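Local coordinates for RsfP (PDB 4GLF), which probably catalyses the phosphate-dependent cleavage of a purine nucleoside such as methylthioadenosine, as a trimeric member of the phosphorylase superfamily, at residues A[29-34]-A[51-56]. Numbering follows the deposited sequence.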
loop_
_atom_site.group_PDB
_atom_site.type_symbol
_atom_site.label_atom_id
_atom_site.label_comp_id
_atom_site.label_asym_id
_atom_site.label_seq_id
_atom_site.Cartn_x
_atom_site.Cartn_y
_atom_site.Cartn_z
ATOM N N ALA A 29 12.068 -39.051 -12.058
ATOM C CA ALA A 29 12.218 -39.432 -10.639
ATOM C C ALA A 29 10.897 -39.386 -9.856
ATOM O O ALA A 29 10.755 -40.116 -8.868
ATOM C CB ALA A 29 13.272 -38.570 -9.933
ATOM N N LEU A 30 9.954 -38.548 -10.319
ATOM C CA LEU A 30 8.644 -38.352 -9.674
ATOM C C LEU A 30 7.623 -39.329 -10.229
ATOM O O LEU A 30 7.149 -39.165 -11.379
ATOM C CB LEU A 30 8.112 -36.927 -9.919
ATOM C CG LEU A 30 6.929 -36.529 -9.020
ATOM C CD1 LEU A 30 7.302 -36.347 -7.555
ATOM C CD2 LEU A 30 6.352 -35.220 -9.546
ATOM N N THR A 31 7.263 -40.310 -9.403
ATOM C CA THR A 31 6.468 -41.448 -9.862
ATOM C C THR A 31 4.994 -41.347 -9.473
ATOM O O THR A 31 4.617 -40.689 -8.430
ATOM C CB THR A 31 7.056 -42.814 -9.364
ATOM O OG1 THR A 31 6.997 -42.897 -7.928
ATOM C CG2 THR A 31 8.531 -43.025 -9.834
ATOM N N ASN A 32 4.170 -42.005 -10.302
ATOM C CA ASN A 32 2.723 -42.087 -10.142
ATOM C C ASN A 32 2.166 -40.678 -10.044
ATOM O O ASN A 32 1.309 -40.407 -9.205
ATOM C CB ASN A 32 2.312 -42.895 -8.919
ATOM C CG ASN A 32 2.521 -44.381 -9.124
ATOM O OD1 ASN A 32 2.007 -44.982 -10.075
ATOM N ND2 ASN A 32 3.314 -44.979 -8.251
ATOM N N LYS A 33 2.659 -39.826 -10.946
ATOM C CA LYS A 33 2.141 -38.489 -11.171
ATOM C C LYS A 33 0.648 -38.536 -11.337
ATOM O O LYS A 33 0.130 -39.318 -12.143
ATOM C CB LYS A 33 2.771 -37.926 -12.424
ATOM C CG LYS A 33 4.203 -37.455 -12.228
ATOM C CD LYS A 33 4.859 -37.213 -13.573
ATOM C CE LYS A 33 6.278 -36.747 -13.376
ATOM N NZ LYS A 33 7.216 -37.546 -14.210
ATOM N N ARG A 34 -0.055 -37.768 -10.516
ATOM C CA ARG A 34 -1.510 -37.716 -10.494
ATOM C C ARG A 34 -2.013 -36.299 -10.164
ATOM O O ARG A 34 -1.284 -35.538 -9.588
ATOM C CB ARG A 34 -2.069 -38.721 -9.489
ATOM C CG ARG A 34 -1.152 -39.074 -8.346
ATOM C CD ARG A 34 -1.958 -39.610 -7.205
ATOM N NE ARG A 34 -1.271 -39.790 -5.944
ATOM C CZ ARG A 34 -0.001 -40.096 -5.791
ATOM N NH1 ARG A 34 0.781 -40.257 -6.823
ATOM N NH2 ARG A 34 0.484 -40.239 -4.591
ATOM N N LEU A 51 0.404 -34.598 -7.426
ATOM C CA LEU A 51 0.992 -35.417 -6.350
ATOM C C LEU A 51 1.851 -36.505 -7.009
ATOM O O LEU A 51 1.526 -36.966 -8.078
ATOM C CB LEU A 51 -0.096 -36.114 -5.554
ATOM C CG LEU A 51 -0.983 -35.166 -4.748
ATOM C CD1 LEU A 51 -2.224 -35.899 -4.266
ATOM C CD2 LEU A 51 -0.194 -34.675 -3.567
ATOM N N GLY A 52 2.968 -36.874 -6.393
ATOM C CA GLY A 52 3.717 -38.045 -6.856
ATOM C C GLY A 52 4.741 -38.370 -5.786
ATOM O O GLY A 52 4.799 -37.674 -4.757
ATOM N N GLU A 53 5.550 -39.403 -6.024
ATOM C CA GLU A 53 6.535 -39.805 -5.043
ATOM C C GLU A 53 7.950 -39.575 -5.550
ATOM O O GLU A 53 8.276 -39.844 -6.728
ATOM C CB GLU A 53 6.351 -41.277 -4.650
ATOM C CG GLU A 53 5.209 -41.447 -3.646
ATOM C CD GLU A 53 3.822 -41.324 -4.282
ATOM O OE1 GLU A 53 3.608 -41.830 -5.431
ATOM O OE2 GLU A 53 2.966 -40.688 -3.616
ATOM N N LEU A 54 8.766 -39.071 -4.632
ATOM C CA LEU A 54 10.215 -38.928 -4.834
ATOM C C LEU A 54 10.819 -39.950 -3.869
ATOM O O LEU A 54 10.721 -39.785 -2.660
ATOM C CB LEU A 54 10.658 -37.486 -4.507
ATOM C CG LEU A 54 10.549 -36.471 -5.650
ATOM C CD1 LEU A 54 10.990 -35.038 -5.252
ATOM C CD2 LEU A 54 11.318 -36.970 -6.875
ATOM N N ASN A 55 11.309 -41.064 -4.422
ATOM C CA ASN A 55 11.809 -42.189 -3.622
ATOM C C ASN A 55 10.832 -42.593 -2.469
ATOM O O ASN A 55 11.191 -42.601 -1.291
ATOM C CB ASN A 55 13.218 -41.839 -3.118
ATOM C CG ASN A 55 13.922 -43.030 -2.443
ATOM O OD1 ASN A 55 13.853 -44.170 -2.909
ATOM N ND2 ASN A 55 14.592 -42.750 -1.314
ATOM N N GLY A 56 9.591 -42.910 -2.824
ATOM C CA GLY A 56 8.575 -43.263 -1.850
ATOM C C GLY A 56 7.944 -42.125 -1.048
ATOM O O GLY A 56 6.977 -42.358 -0.327
HETATM O O HOH W 1 12.041 -41.219 -6.775
HETATM O O HOH W 2 9.206 -43.236 -5.324
HETATM O O HOH W 3 4.747 -43.922 -6.486
#
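Residues 29-34 run antiparallel to residues 51-54 of strand 49-54, their end-to-end directions 163° apart, and two hydrogen-bonded pairs, Thr-31 with Glu-53 and Arg-34 with Leu-51, fix the register. Thr-31 N reaches Glu-53 O at 2.9 Å, and the return bond runs from Glu-53 N to Thr-31 O; in the second pair Leu-51 N lies 2.9 Å from Arg-34 O. Asn-32, where the chain turns a corner, and Lys-33 separate the bonded positions in 29-34, while Gly-52 alone does so across from them. At Gly-52, CA is already 3.2 Å from Thr-31 O, so a side chain would have little room.

Arg-34 and Glu-53 share one face of the sheet. The arginine chain, extended from CG to NE, carries its guanidinium over Leu-51, whose CB stands 3.9 Å above the plane, near its rim. Arg-34 NH2 then meets the syn lone pair of Glu-53 OE2 at 2.7 Å in a salt bridge, the guanidinium and carboxylate planes only 28° apart. The glutamate bends back to it (chi2 75°), and its OE2 has a second partner in Thr-58. OE1 takes a bond from a water that also joins Thr-31 OG1 and Asn-32 ND2. A leucine in place of Arg-34 would probably leave the Glu-53 carboxylate without its cationic mate and more dependent on Thr-58 and water.

On the other face, Leu-30 CD1 packs 3.8 Å from Leu-54 CG; Leu-30 also touches Phe-61 of strand 57-63, and Leu-54 touches Val-257 of helix 238-263. The extra residue between the two bonded pairs makes a beta bulge at an antiparallel edge of the mixed sheet, joined through strand 57-63 to the phosphorylase-fold core.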